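Putative amidohydrolase/peptidase (Burkholderia cenocepacia, PDB 4WJB) probably hydrolyses non-peptide carbon-nitrogen bonds as a zinc-dependent amidohydrolase of the peptidase M20 family. Local coordinates at residues A[82-87]-A[128-133]; A[89-94]-A[195-200]; A[57-62]-A[75-80]; A[70-75]-A[189-194]. One frame throughout, in Å; residues are numbered along the deposited sequence. Where two conformers were deposited one is given.

Overall arrangement
From the N terminus, helix 49-64 comes first. Contact 3 closes the shortest loop, bringing strand 77-81 back under that helix by way of strand 68-71. Contact 4 starts on strand 68-71, inside the loop of contact 3, and ends far along the chain at 189-194, so the two cross; they share G75. Contact 1 joins the loops 82-87 and 128-133 and lies wholly within the span of contact 4. Contact 2 pairs strand 91-96 with strand 198-204 and crosses both contact 1 and contact 4. Contacts 2, 3 and 4 reach the same sheet. Contact 1 ties loops at its end, where R131 bonds to A89 of contact 2.

Contact 1 of 4, residues A[82-87]-A[128-133]; sequences AGRRPD and ETERPV. With SO4 (sulfate ion), chain F.
R84 grips the carboxylate of E130 side-on with two nitrogens. NE bonds to OE1 of E130 at 2.7 Å, and NH1 of R84 bonds to OE2 of E130 at 2.6 Å. Each oxygen uses its syn lone pair, and both lie close to the guanidinium plane. The planes of the two groups are still 33° apart. The R84 chain bends at chi3 (62°), which turns NE and NH1 toward E130. R85 adds a long salt bridge to the same oxygen, with its NE 4.0 Å from E130 OE2, and completes a three-residue network.

Two backbone bonds join the same residues and T129. R84 N donates to T129 O at 2.7 Å, and R85 N donates to E130 O at 3.1 Å. Neither segment is regular strand here. They are loops at one end of the sheet of the M20 catalytic domain, leading out of strand 77-81 and into strand 133-138. Two waters link A82 O to T129, one at its N and one at its OG1.

R85 NH2 also bonds to a sulfate, at 3.1 Å from O3, although the place of that oxygen is uncertain. R131 NH2 makes a weak bond to O1 of the same anion, while its NE is held by E423 O. Further out, E128 lays its carboxylate against the aliphatic part of R84, with OE2 3.6 Å from CG. P132 CD packs 3.6 Å from R85 O.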
# COMPACT_ATOMS: atom_id res chain seq x y z
N ALA A 82 -1.87 23.09 -51.71
CA ALA A 82 -2.41 22.51 -52.94
C ALA A 82 -1.49 21.46 -53.55
O ALA A 82 -0.26 21.52 -53.41
CB ALA A 82 -2.69 23.61 -53.96
N GLY A 83 -2.09 20.48 -54.21
CA GLY A 83 -1.34 19.51 -55.00
C GLY A 83 -1.73 19.65 -56.46
O GLY A 83 -2.69 20.36 -56.77
N ARG A 84 -1.00 18.98 -57.35
CA ARG A 84 -1.29 19.04 -58.78
C ARG A 84 -2.69 18.49 -59.07
O ARG A 84 -3.41 19.03 -59.91
CB ARG A 84 -0.24 18.25 -59.57
CG ARG A 84 -0.23 18.55 -61.06
CD ARG A 84 0.73 17.63 -61.80
NE ARG A 84 0.33 16.23 -61.67
CZ ARG A 84 -0.59 15.64 -62.42
NH1 ARG A 84 -0.89 14.36 -62.23
NH2 ARG A 84 -1.22 16.32 -63.37
N ARG A 85 -3.07 17.42 -58.38
CA ARG A 85 -4.42 16.89 -58.48
C ARG A 85 -5.20 17.24 -57.22
O ARG A 85 -5.05 16.57 -56.20
CB ARG A 85 -4.41 15.37 -58.69
CG ARG A 85 -3.88 14.94 -60.04
CD ARG A 85 -4.15 13.47 -60.32
NE ARG A 85 -3.37 12.58 -59.46
CZ ARG A 85 -3.89 11.79 -58.52
NH1 ARG A 85 -5.20 11.77 -58.32
NH2 ARG A 85 -3.09 11.02 -57.80
N PRO A 86 -6.04 18.28 -57.29
CA PRO A 86 -6.77 18.78 -56.12
C PRO A 86 -7.72 17.76 -55.49
O PRO A 86 -7.97 17.84 -54.28
CB PRO A 86 -7.57 19.97 -56.67
CG PRO A 86 -7.57 19.80 -58.15
CD PRO A 86 -6.28 19.12 -58.48
N ASP A 87 -8.24 16.83 -56.28
CA ASP A 87 -9.19 15.86 -55.75
C ASP A 87 -8.50 14.58 -55.27
O ASP A 87 -9.17 13.64 -54.85
CB ASP A 87 -10.27 15.54 -56.79
CG ASP A 87 -9.71 14.92 -58.05
OD1 ASP A 87 -8.48 15.01 -58.28
OD2 ASP A 87 -10.50 14.35 -58.83
N GLU A 128 6.21 21.35 -56.44
CA GLU A 128 4.82 20.94 -56.64
C GLU A 128 4.68 19.44 -56.33
O GLU A 128 5.47 18.62 -56.79
CB GLU A 128 4.35 21.23 -58.07
CG GLU A 128 3.15 20.39 -58.51
CD GLU A 128 2.49 20.89 -59.79
OE1 GLU A 128 1.60 21.76 -59.70
OE2 GLU A 128 2.86 20.41 -60.88
N THR A 129 3.67 19.10 -55.53
CA THR A 129 3.41 17.70 -55.19
C THR A 129 2.18 17.19 -55.93
O THR A 129 1.30 17.97 -56.31
CB THR A 129 3.21 17.51 -53.68
OG1 THR A 129 2.05 18.24 -53.25
CG2 THR A 129 4.42 18.01 -52.91
N GLU A 130 2.13 15.88 -56.15
CA GLU A 130 0.97 15.28 -56.81
C GLU A 130 -0.27 15.45 -55.95
O GLU A 130 -1.34 15.82 -56.44
CB GLU A 130 1.20 13.80 -57.10
CG GLU A 130 2.04 13.54 -58.32
CD GLU A 130 1.48 14.22 -59.56
OE1 GLU A 130 2.19 15.07 -60.14
OE2 GLU A 130 0.33 13.92 -59.94
N ARG A 131 -0.10 15.18 -54.66
CA ARG A 131 -1.19 15.21 -53.70
C ARG A 131 -1.14 16.46 -52.85
O ARG A 131 -0.07 16.94 -52.52
CB ARG A 131 -1.12 13.99 -52.78
CG ARG A 131 -1.26 12.70 -53.53
CD ARG A 131 -0.98 11.50 -52.67
NE ARG A 131 -1.14 10.31 -53.50
CZ ARG A 131 -2.32 9.77 -53.79
NH1 ARG A 131 -3.43 10.29 -53.30
NH2 ARG A 131 -2.37 8.69 -54.56
N PRO A 132 -2.32 16.98 -52.49
CA PRO A 132 -2.36 18.06 -51.50
C PRO A 132 -1.82 17.57 -50.16
O PRO A 132 -1.93 16.38 -49.85
CB PRO A 132 -3.85 18.39 -51.40
CG PRO A 132 -4.54 17.14 -51.80
CD PRO A 132 -3.67 16.54 -52.88
N VAL A 133 -1.23 18.48 -49.40
CA VAL A 133 -0.75 18.18 -48.06
C VAL A 133 -1.57 18.94 -47.02
O VAL A 133 -1.69 20.16 -47.10
CB VAL A 133 0.74 18.56 -47.91
CG1 VAL A 133 1.23 18.28 -46.49
CG2 VAL A 133 1.58 17.82 -48.94
S SO4 F . -5.90 8.95 -55.42
O1 SO4 F . -5.63 7.65 -54.80
O2 SO4 F . -6.92 9.65 -54.65
O3 SO4 F . -4.68 9.74 -55.45
O4 SO4 F . -6.34 8.77 -56.80
O HOH W 1 1.88 21.26 -55.06
O HOH W 2 1.69 20.44 -51.40

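Contact 2 of 4, residues A[89-94]-A[195-200]; sequences APVMTG and PVHAAY. With EDO (1,2-ethanediol), chain J; EDO (1,2-ethanediol), chain K; SO4 (sulfate ion), chain F.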
# COMPACT_ATOMS: atom_id res chain seq x y z
N ALA A 89 -6.45 12.09 -52.76
CA ALA A 89 -6.38 11.89 -51.32
C ALA A 89 -5.13 12.57 -50.76
O ALA A 89 -4.04 12.42 -51.31
CB ALA A 89 -6.38 10.40 -50.98
N PRO A 90 -5.30 13.33 -49.68
CA PRO A 90 -4.19 14.13 -49.16
C PRO A 90 -3.20 13.32 -48.33
O PRO A 90 -3.53 12.25 -47.80
CB PRO A 90 -4.89 15.16 -48.27
CG PRO A 90 -6.08 14.41 -47.76
CD PRO A 90 -6.54 13.58 -48.93
N VAL A 91 -1.98 13.84 -48.23
CA VAL A 91 -1.06 13.43 -47.18
C VAL A 91 -1.27 14.40 -46.03
O VAL A 91 -1.28 15.61 -46.23
CB VAL A 91 0.40 13.44 -47.65
CG1 VAL A 91 1.34 13.15 -46.47
CG2 VAL A 91 0.61 12.42 -48.75
N MET A 92 -1.45 13.86 -44.82
CA MET A 92 -1.77 14.68 -43.66
C MET A 92 -0.66 14.58 -42.62
O MET A 92 -0.06 13.52 -42.44
CB MET A 92 -3.11 14.25 -43.05
CG MET A 92 -3.51 15.04 -41.79
SD MET A 92 -5.23 14.76 -41.25
CE MET A 92 -5.23 12.98 -41.02
N THR A 93 -0.37 15.69 -41.96
CA THR A 93 0.59 15.68 -40.87
C THR A 93 0.19 16.72 -39.84
O THR A 93 -0.45 17.72 -40.17
CB THR A 93 2.03 15.95 -41.35
OG1 THR A 93 2.95 15.73 -40.27
CG2 THR A 93 2.20 17.36 -41.89
N GLY A 94 0.53 16.49 -38.59
CA GLY A 94 0.19 17.44 -37.56
C GLY A 94 0.03 16.77 -36.22
O GLY A 94 0.37 15.60 -36.04
N PRO A 195 -11.21 9.77 -47.79
CA PRO A 195 -9.94 9.08 -48.01
C PRO A 195 -8.71 9.92 -47.68
O PRO A 195 -8.61 11.08 -48.12
CB PRO A 195 -9.98 8.75 -49.51
CG PRO A 195 -11.43 8.74 -49.86
CD PRO A 195 -12.06 9.78 -48.99
N VAL A 196 -7.78 9.35 -46.92
CA VAL A 196 -6.49 9.98 -46.65
C VAL A 196 -5.38 9.07 -47.18
O VAL A 196 -5.35 7.88 -46.86
CB VAL A 196 -6.29 10.24 -45.14
CG1 VAL A 196 -4.86 10.68 -44.85
CG2 VAL A 196 -7.28 11.28 -44.66
N HIS A 197 -4.48 9.61 -48.00
CA HIS A 197 -3.45 8.80 -48.62
C HIS A 197 -2.47 8.25 -47.59
O HIS A 197 -2.16 7.06 -47.59
CB HIS A 197 -2.68 9.60 -49.68
CG HIS A 197 -1.59 8.83 -50.35
ND1 HIS A 197 -1.84 7.78 -51.21
CD2 HIS A 197 -0.24 8.93 -50.26
CE1 HIS A 197 -0.70 7.28 -51.63
NE2 HIS A 197 0.29 7.96 -51.07
N ALA A 198 -1.99 9.12 -46.71
CA ALA A 198 -1.10 8.73 -45.64
C ALA A 198 -1.10 9.81 -44.57
O ALA A 198 -1.43 10.97 -44.85
CB ALA A 198 0.32 8.49 -46.16
N ALA A 199 -0.73 9.43 -43.35
CA ALA A 199 -0.64 10.38 -42.26
C ALA A 199 0.66 10.19 -41.49
O ALA A 199 1.11 9.06 -41.29
CB ALA A 199 -1.84 10.25 -41.33
N TYR A 200 1.25 11.29 -41.07
CA TYR A 200 2.47 11.27 -40.28
C TYR A 200 2.37 12.23 -39.12
O TYR A 200 1.97 13.37 -39.31
CB TYR A 200 3.68 11.63 -41.14
CG TYR A 200 3.96 10.66 -42.25
CD1 TYR A 200 4.69 9.50 -42.01
CD2 TYR A 200 3.52 10.90 -43.55
CE1 TYR A 200 4.96 8.60 -43.03
CE2 TYR A 200 3.78 10.01 -44.57
CZ TYR A 200 4.50 8.87 -44.31
OH TYR A 200 4.76 7.98 -45.32
C1 EDO J . -1.05 12.65 -38.07
O1 EDO J . -1.90 13.60 -38.72
C2 EDO J . -1.70 12.27 -36.74
O2 EDO J . -1.82 13.44 -35.94
C1 EDO K . 2.14 5.14 -48.55
O1 EDO K . 1.04 4.31 -48.18
C2 EDO K . 2.76 5.73 -47.29
O2 EDO K . 3.41 6.97 -47.62
S SO4 F . -5.90 8.95 -55.42
O1 SO4 F . -5.63 7.65 -54.80
O2 SO4 F . -6.92 9.65 -54.65
O3 SO4 F . -4.68 9.74 -55.45
O4 SO4 F . -6.34 8.77 -56.80
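M92 is held by A198 and Y200 through its two backbone polar atoms. Its N donates to A198 O at 2.9 Å, with an N-H...O angle of 168°. Its O accepts from Y200 N, also at 2.9 Å. Before the strands begin, H197 N donates to P90 O at 2.8 Å. T93 adds a side-chain bond: its OG1 lies anti to the backbone N (chi1 -172°) and donates to Y200 O at 2.7 Å, from above the carbonyl plane.

These bonds join two parallel strands, 91-96 and 198-204, in the sheet of the M20 catalytic domain. Both strands run on toward the zinc site, where H96 and H203 are ligands. V91, T93, A198 and Y200 face one side of the sheet, where helices 403-421 and 345-357 cover Y200. Y200 OH and an ethanediol hydroxyl share a hydrogen bond. M92 and A199 face the other side.

The strand residues V91 to T93 and A198 to Y200 are buried. V91 CG1 comes to the edge of the Y200 ring, and V91 CG2 meets the edge of the H197 ring at CD2, 3.9 Å away. The loop end is more open to solvent. P90 CD still meets P195 O there at 3.3 Å, but P195 is exposed, and A89 and H197 are partly exposed. A89 N bonds to a sulfate oxygen, O2, at 3.1 Å. H197 NE2 is bonded to E423.

Contact 3 of 4, residues A[57-62]-A[75-80]; sequences LFVQWA and GNVFAR. With EDO (1,2-ethanediol), chain I.
Helix 57-62 lies over strand 77-80 with the two axes 9.3 Å apart, and their N-to-C directions differ by only 12°. No hydrogen bond crosses between them, and the contact is wholly apolar. The closest pair is A62 and A79, whose CB atoms are 3.6 Å apart. With only methyl groups here, the two backbones can come close, their CA atoms 6.2 Å apart at A62 and A79.

F58 reaches down beside them. Its CG is anti to the backbone N (chi1 169°), which sends the ring toward the strand. CZ of F58 comes within 4.0 Å of A79 CB, approaching obliquely. V77 CG1 lies at the edge of the ring, 4.2 Å from F58 CE2. The same methyl also meets V59 CG2 at 3.8 Å, so V77 is touched by two neighbouring helix residues. V59 and V77 cross at about a right angle.

Neighbouring strands complete the layer: F58 also touches V135 and I137 of strand 133-138, and V59 touches V69 of strand 68-71. V77 and A79 point to the helix, while F78 between them points away from it. A helix laid along a strand, with its inner face buried, is the layering of an alpha/beta fold, here in the catalytic domain of an M20 family enzyme.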
# COMPACT_ATOMS: atom_id res chain seq x y z
N LEU A 57 -2.97 32.01 -34.62
CA LEU A 57 -1.61 32.27 -35.08
C LEU A 57 -1.19 31.23 -36.12
O LEU A 57 -0.58 31.57 -37.14
CB LEU A 57 -0.63 32.28 -33.91
CG LEU A 57 0.79 32.76 -34.22
CD1 LEU A 57 0.72 34.16 -34.80
CD2 LEU A 57 1.64 32.76 -32.96
N PHE A 58 -1.51 29.97 -35.87
CA PHE A 58 -1.22 28.92 -36.83
C PHE A 58 -1.96 29.17 -38.14
O PHE A 58 -1.39 29.06 -39.23
CB PHE A 58 -1.61 27.54 -36.27
CG PHE A 58 -1.56 26.45 -37.30
CD1 PHE A 58 -0.36 25.87 -37.66
CD2 PHE A 58 -2.73 26.02 -37.92
CE1 PHE A 58 -0.32 24.86 -38.62
CE2 PHE A 58 -2.69 25.01 -38.88
CZ PHE A 58 -1.48 24.43 -39.22
N VAL A 59 -3.23 29.52 -38.02
CA VAL A 59 -4.06 29.78 -39.17
C VAL A 59 -3.48 30.95 -39.97
O VAL A 59 -3.41 30.90 -41.19
CB VAL A 59 -5.52 30.07 -38.75
CG1 VAL A 59 -6.26 30.85 -39.82
CG2 VAL A 59 -6.23 28.76 -38.44
N GLN A 60 -3.06 32.00 -39.27
CA GLN A 60 -2.46 33.15 -39.94
C GLN A 60 -1.18 32.75 -40.68
O GLN A 60 -1.00 33.11 -41.84
CB GLN A 60 -2.17 34.28 -38.94
CG GLN A 60 -1.44 35.48 -39.55
CD GLN A 60 -2.28 36.27 -40.55
OE1 GLN A 60 -3.51 36.26 -40.48
NE2 GLN A 60 -1.62 36.94 -41.49
N TRP A 61 -0.31 31.99 -40.02
CA TRP A 61 0.94 31.57 -40.65
C TRP A 61 0.71 30.65 -41.85
O TRP A 61 1.40 30.75 -42.87
CB TRP A 61 1.85 30.88 -39.64
CG TRP A 61 2.44 31.81 -38.62
CD1 TRP A 61 2.45 33.17 -38.64
CD2 TRP A 61 3.11 31.43 -37.41
NE1 TRP A 61 3.09 33.66 -37.53
CE2 TRP A 61 3.50 32.61 -36.75
CE3 TRP A 61 3.41 30.19 -36.81
CZ2 TRP A 61 4.18 32.60 -35.53
CZ3 TRP A 61 4.10 30.19 -35.60
CH2 TRP A 61 4.47 31.38 -34.98
N ALA A 62 -0.28 29.76 -41.72
CA ALA A 62 -0.62 28.82 -42.78
C ALA A 62 -1.10 29.55 -44.04
O ALA A 62 -0.72 29.19 -45.17
CB ALA A 62 -1.66 27.85 -42.30
N GLY A 75 -13.77 21.24 -34.50
CA GLY A 75 -12.80 22.31 -34.39
C GLY A 75 -11.40 21.92 -34.84
O GLY A 75 -10.44 22.67 -34.61
N ASN A 76 -11.27 20.76 -35.47
CA ASN A 76 -9.99 20.38 -36.06
C ASN A 76 -9.64 21.36 -37.17
O ASN A 76 -10.48 21.71 -37.99
CB ASN A 76 -10.04 18.96 -36.61
CG ASN A 76 -10.34 17.93 -35.54
OD1 ASN A 76 -9.84 18.01 -34.42
ND2 ASN A 76 -11.17 16.95 -35.89
N VAL A 77 -8.39 21.81 -37.18
CA VAL A 77 -7.96 22.81 -38.15
C VAL A 77 -7.07 22.15 -39.18
O VAL A 77 -6.08 21.51 -38.83
CB VAL A 77 -7.21 23.97 -37.46
CG1 VAL A 77 -6.84 25.04 -38.48
CG2 VAL A 77 -8.06 24.56 -36.35
N PHE A 78 -7.42 22.32 -40.46
CA PHE A 78 -6.64 21.73 -41.56
C PHE A 78 -6.13 22.83 -42.48
O PHE A 78 -6.92 23.57 -43.07
CB PHE A 78 -7.49 20.75 -42.38
CG PHE A 78 -8.11 19.65 -41.58
CD1 PHE A 78 -9.34 19.84 -40.96
CD2 PHE A 78 -7.48 18.42 -41.45
CE1 PHE A 78 -9.92 18.82 -40.22
CE2 PHE A 78 -8.05 17.40 -40.71
CZ PHE A 78 -9.28 17.60 -40.10
N ALA A 79 -4.81 22.94 -42.60
CA ALA A 79 -4.20 23.87 -43.54
C ALA A 79 -3.74 23.10 -44.76
O ALA A 79 -2.83 22.27 -44.66
CB ALA A 79 -3.04 24.60 -42.90
N ARG A 80 -4.33 23.36 -45.92
CA ARG A 80 -4.01 22.56 -47.09
C ARG A 80 -3.08 23.27 -48.07
O ARG A 80 -3.40 24.34 -48.58
CB ARG A 80 -5.28 22.13 -47.83
CG ARG A 80 -5.00 21.45 -49.16
CD ARG A 80 -6.20 20.67 -49.68
NE ARG A 80 -6.50 19.52 -48.82
CZ ARG A 80 -7.29 18.51 -49.18
NH1 ARG A 80 -7.86 18.50 -50.38
NH2 ARG A 80 -7.50 17.51 -48.34
C1 EDO I . -10.55 15.74 -48.61
O1 EDO I . -9.30 15.87 -49.30
C2 EDO I . -11.02 17.10 -48.10
O2 EDO I . -12.15 16.90 -47.25

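Contact 4 of 4, residues A[70-75]-A[189-194]; sequences RVDRMG and EPVGGY
R70 crosses E189 at about a right angle and ends on the hydroxyl of Y194. Its CB lies 3.9 Å from E189 CG. CG and CD of R70 then pass the same methylene, each at 4.1 Å from E189 CG. The chain is extended from CG to NE, which carries the guanidinium beyond the glutamate. At the tip, NH2 donates to Y194 OH at 3.2 Å. The hydroxyl lies only 4° out of the guanidinium plane. NH2 also has a salt bridge to D134, its stronger partner.

The backbones meet at a single bridge between D72 and E189. E189 N donates to V71 O at 3.2 Å, and a weak bond runs from R73 N to E189 O. D72 then opens a type I turn to G75. Its OD1 accepts from M74 N at 2.9 Å, which makes an Asx turn. A water joins D72 OD2 to P190 O and G192 N, while N76 ND2 also holds OD2. V191 sets its CG2 against M74 CG at 3.9 Å.

The loop 189-194 thus runs beside the end of strand 68-71. F78 of strand 77-81 touches R70, D72 and Y194, and helices 151-157 and 162-167 pack on M74 and V191.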
# COMPACT_ATOMS: atom_id res chain seq x y z
N ARG A 70 -9.37 25.04 -43.51
CA ARG A 70 -10.75 24.65 -43.24
C ARG A 70 -10.85 24.16 -41.80
O ARG A 70 -9.84 23.75 -41.21
CB ARG A 70 -11.22 23.56 -44.22
CG ARG A 70 -10.54 22.22 -44.04
CD ARG A 70 -10.93 21.24 -45.15
NE ARG A 70 -10.42 19.90 -44.89
CZ ARG A 70 -9.19 19.49 -45.21
NH1 ARG A 70 -8.34 20.31 -45.80
NH2 ARG A 70 -8.82 18.24 -44.93
N VAL A 71 -12.05 24.22 -41.23
CA VAL A 71 -12.27 23.79 -39.85
C VAL A 71 -13.48 22.85 -39.81
O VAL A 71 -14.51 23.15 -40.43
CB VAL A 71 -12.52 24.99 -38.91
CG1 VAL A 71 -12.70 24.53 -37.46
CG2 VAL A 71 -11.38 26.00 -39.01
N ASP A 72 -13.37 21.72 -39.12
CA ASP A 72 -14.51 20.80 -39.06
C ASP A 72 -15.33 21.00 -37.78
O ASP A 72 -15.01 21.86 -36.96
CB ASP A 72 -14.05 19.33 -39.22
CG ASP A 72 -13.25 18.80 -38.02
OD1 ASP A 72 -13.33 19.35 -36.90
OD2 ASP A 72 -12.54 17.78 -38.22
N ARG A 73 -16.37 20.19 -37.61
CA ARG A 73 -17.34 20.41 -36.55
C ARG A 73 -16.77 20.13 -35.15
O ARG A 73 -17.35 20.53 -34.15
CB ARG A 73 -18.59 19.56 -36.80
CG ARG A 73 -19.30 19.91 -38.11
CD ARG A 73 -20.49 19.00 -38.37
NE ARG A 73 -21.63 19.32 -37.51
CZ ARG A 73 -22.75 18.61 -37.48
NH1 ARG A 73 -22.89 17.53 -38.24
NH2 ARG A 73 -23.74 18.98 -36.68
N MET A 74 -15.62 19.45 -35.10
CA MET A 74 -14.94 19.22 -33.83
C MET A 74 -13.84 20.25 -33.61
O MET A 74 -13.06 20.15 -32.66
CB MET A 74 -14.37 17.80 -33.76
CG MET A 74 -15.40 16.77 -33.31
SD MET A 74 -16.03 17.08 -31.64
CE MET A 74 -14.61 16.58 -30.65
N GLY A 75 -13.77 21.24 -34.50
CA GLY A 75 -12.80 22.31 -34.39
C GLY A 75 -11.40 21.92 -34.84
O GLY A 75 -10.44 22.67 -34.61
N GLU A 189 -17.07 21.83 -41.74
CA GLU A 189 -16.66 20.61 -42.43
C GLU A 189 -17.04 19.35 -41.66
O GLU A 189 -17.03 19.34 -40.42
CB GLU A 189 -15.15 20.60 -42.69
CG GLU A 189 -14.63 21.75 -43.53
CD GLU A 189 -15.10 21.69 -44.98
OE1 GLU A 189 -15.41 20.58 -45.47
OE2 GLU A 189 -15.16 22.75 -45.62
N PRO A 190 -17.40 18.29 -42.38
CA PRO A 190 -17.61 17.00 -41.73
C PRO A 190 -16.32 16.54 -41.06
O PRO A 190 -15.22 16.84 -41.54
CB PRO A 190 -18.00 16.07 -42.88
CG PRO A 190 -18.46 16.98 -43.97
CD PRO A 190 -17.65 18.22 -43.83
N VAL A 191 -16.45 15.83 -39.94
CA VAL A 191 -15.30 15.31 -39.22
C VAL A 191 -14.93 13.94 -39.76
O VAL A 191 -15.66 12.97 -39.56
CB VAL A 191 -15.56 15.21 -37.70
CG1 VAL A 191 -14.28 14.84 -36.97
CG2 VAL A 191 -16.13 16.52 -37.16
N GLY A 192 -13.80 13.85 -40.46
CA GLY A 192 -13.38 12.58 -41.04
C GLY A 192 -14.32 12.10 -42.13
O GLY A 192 -15.08 12.89 -42.71
N GLY A 193 -14.25 10.81 -42.43
CA GLY A 193 -15.13 10.21 -43.42
C GLY A 193 -14.70 10.39 -44.87
O GLY A 193 -15.50 10.18 -45.78
N TYR A 194 -13.45 10.78 -45.09
CA TYR A 194 -12.93 10.92 -46.45
C TYR A 194 -11.57 10.23 -46.57
O TYR A 194 -10.86 10.09 -45.58
CB TYR A 194 -12.83 12.40 -46.85
CG TYR A 194 -11.92 13.20 -45.96
CD1 TYR A 194 -10.55 13.26 -46.20
CD2 TYR A 194 -12.43 13.91 -44.88
CE1 TYR A 194 -9.71 13.99 -45.37
CE2 TYR A 194 -11.60 14.64 -44.05
CZ TYR A 194 -10.24 14.68 -44.30
OH TYR A 194 -9.42 15.41 -43.48
O HOH W 3 -12.51 16.59 -40.71